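Local coordinates for pyruvate carboxylase protein (Rhizobium etli, PDB 2QF7) that belongs to the biotin-dependent carboxylases, multidomain enzymes that join an ATP-grasp biotin carboxylase, an HMGL-like TIM barrel and a biotin-carrying domain in one chain, at residues A[880-883]-A[884-888]. Numbering follows the deposited sequence.
Sequences ADAN and QMFGD
N883 and D888 meet through their side chains at the C-terminal end of helix 872-885: ND2 of N883 donates to OD1 of D888 over 3.0 Å, with an N-H...O angle of 162°. The amide and carboxylate planes stand 89° apart, and the donor reaches OD1 from above the carboxylate plane while the acceptor lies close to the plane of the amide. In N883 and D888 alike the first torsion swings CG opposite the backbone N, which lets the amide of the last turn meet the carboxylate that follows it. A water bridges further back, donating to A880 O and accepting from N883 ND2 at 2.8 Å and, more distantly, from Q884 NE2. N883 OD1 takes the backbone N of I889, so both ends of the amide are bonded and its rotation is fixed.

Backbone bonds show how the helix stops. M885 N to D881 O and F886 N to A882 O, each 3.0 Å, keep the i to i+4 pattern; then D888 N reaches N883 O at 2.8 Å and G887 N reaches Q884 O at 2.9 Å. With positive phi at G887 (108°), this is a Schellman motif. K705 NZ also hydrogen-bonds the carbonyl oxygens of G887 and D888.

Apolar contact lies on another side: A882 CB approaches F886 CE2 at 4.4 Å, and M885 CE sits over one face of the F886 ring, offset toward its rim. M885 and F886 also pack on helices 895-909 and 946-953.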
ATOM      1  N   ALA A 880     -42.014  23.383  21.576  1.00 22.42           N
ATOM      2  CA  ALA A 880     -42.944  24.379  22.131  1.00 21.91           C
ATOM      3  C   ALA A 880     -44.133  23.753  22.902  1.00 22.45           C
ATOM      4  O   ALA A 880     -44.435  24.169  24.037  1.00 22.49           O
ATOM      5  CB  ALA A 880     -43.408  25.337  21.026  1.00 21.81           C
ATOM      6  N   ASP A 881     -44.804  22.752  22.316  1.00 22.76           N
ATOM      7  CA  ASP A 881     -45.930  22.115  22.993  1.00 23.54           C
ATOM      8  C   ASP A 881     -45.503  21.417  24.270  1.00 22.37           C
ATOM      9  O   ASP A 881     -46.226  21.470  25.272  1.00 21.55           O
ATOM     10  CB  ASP A 881     -46.653  21.107  22.091  1.00 23.68           C
ATOM     11  CG  ASP A 881     -47.288  21.765  20.888  1.00 29.00           C
ATOM     12  OD1 ASP A 881     -47.584  22.978  20.965  1.00 31.30           O
ATOM     13  OD2 ASP A 881     -47.495  21.053  19.872  1.00 33.89           O
ATOM     14  N   ALA A 882     -44.376  20.713  24.198  1.00 20.05           N
ATOM     15  CA  ALA A 882     -43.814  20.016  25.365  1.00 20.45           C
ATOM     16  C   ALA A 882     -43.443  20.993  26.503  1.00 20.11           C
ATOM     17  O   ALA A 882     -43.712  20.728  27.663  1.00 21.64           O
ATOM     18  CB  ALA A 882     -42.573  19.144  24.947  1.00 18.91           C
ATOM     19  N   ASN A 883     -42.846  22.124  26.167  1.00 19.42           N
ATOM     20  CA  ASN A 883     -42.592  23.172  27.150  1.00 20.12           C
ATOM     21  C   ASN A 883     -43.865  23.563  27.936  1.00 19.91           C
ATOM     22  O   ASN A 883     -43.861  23.619  29.175  1.00 18.11           O
ATOM     23  CB  ASN A 883     -42.017  24.434  26.472  1.00 20.09           C
ATOM     24  CG  ASN A 883     -41.919  25.579  27.453  1.00 20.94           C
ATOM     25  OD1 ASN A 883     -41.220  25.456  28.468  1.00 22.92           O
ATOM     26  ND2 ASN A 883     -42.634  26.674  27.194  1.00 20.72           N
ATOM     27  N   GLN A 884     -44.975  23.781  27.219  1.00 21.47           N
ATOM     28  CA  GLN A 884     -46.234  24.144  27.875  1.00 22.27           C
ATOM     29  C   GLN A 884     -46.773  22.979  28.710  1.00 22.80           C
ATOM     30  O   GLN A 884     -47.320  23.176  29.802  1.00 22.82           O
ATOM     31  CB  GLN A 884     -47.308  24.575  26.850  1.00 23.74           C
ATOM     32  CG  GLN A 884     -47.053  25.946  26.141  1.00 26.00           C
ATOM     33  CD  GLN A 884     -46.968  27.149  27.091  1.00 33.07           C
ATOM     34  OE1 GLN A 884     -47.576  27.174  28.174  1.00 33.54           O
ATOM     35  NE2 GLN A 884     -46.184  28.144  26.693  1.00 33.69           N
ATOM     36  N   MET A 885     -46.625  21.762  28.201  1.00 22.16           N
ATOM     37  CA  MET A 885     -47.028  20.547  28.937  1.00 22.30           C
ATOM     38  C   MET A 885     -46.339  20.415  30.312  1.00 22.08           C
ATOM     39  O   MET A 885     -46.965  19.989  31.289  1.00 22.01           O
ATOM     40  CB  MET A 885     -46.778  19.298  28.087  1.00 21.26           C
ATOM     41  CG  MET A 885     -47.110  18.002  28.816  1.00 23.14           C
ATOM     42  SD  MET A 885     -46.767  16.583  27.780  1.00 24.26           S
ATOM     43  CE  MET A 885     -44.993  16.551  27.894  1.00 23.11           C
ATOM     44  N   PHE A 886     -45.049  20.745  30.361  1.00 22.31           N
ATOM     45  CA  PHE A 886     -44.256  20.773  31.600  1.00 21.97           C
ATOM     46  C   PHE A 886     -44.603  21.956  32.503  1.00 22.91           C
ATOM     47  O   PHE A 886     -44.097  22.051  33.627  1.00 22.04           O
ATOM     48  CB  PHE A 886     -42.751  20.783  31.267  1.00 22.19           C
ATOM     49  CG  PHE A 886     -42.239  19.477  30.711  1.00 21.35           C
ATOM     50  CD1 PHE A 886     -42.412  18.292  31.427  1.00 23.88           C
ATOM     51  CD2 PHE A 886     -41.547  19.432  29.495  1.00 23.00           C
ATOM     52  CE1 PHE A 886     -41.950  17.070  30.935  1.00 25.13           C
ATOM     53  CE2 PHE A 886     -41.049  18.226  28.998  1.00 21.67           C
ATOM     54  CZ  PHE A 886     -41.275  17.024  29.737  1.00 23.82           C
ATOM     55  N   GLY A 887     -45.486  22.843  32.032  1.00 23.40           N
ATOM     56  CA  GLY A 887     -45.969  23.956  32.853  1.00 24.06           C
ATOM     57  C   GLY A 887     -45.406  25.306  32.418  1.00 25.44           C
ATOM     58  O   GLY A 887     -45.697  26.334  33.078  1.00 25.99           O
ATOM     59  N   ASP A 888     -44.645  25.314  31.307  1.00 24.08           N
ATOM     60  CA  ASP A 888     -43.964  26.499  30.763  1.00 23.92           C
ATOM     61  C   ASP A 888     -42.759  26.821  31.646  1.00 24.33           C
ATOM     62  O   ASP A 888     -42.870  27.493  32.681  1.00 25.22           O
ATOM     63  CB  ASP A 888     -44.914  27.713  30.581  1.00 23.82           C
ATOM     64  CG  ASP A 888     -44.278  28.834  29.754  1.00 25.89           C
ATOM     65  OD1 ASP A 888     -43.095  28.677  29.314  1.00 22.87           O
ATOM     66  OD2 ASP A 888     -44.955  29.877  29.552  1.00 23.77           O
TER
HETATM   67  O   HOH W   1     -43.995  26.885  24.733  1.00 22.63           O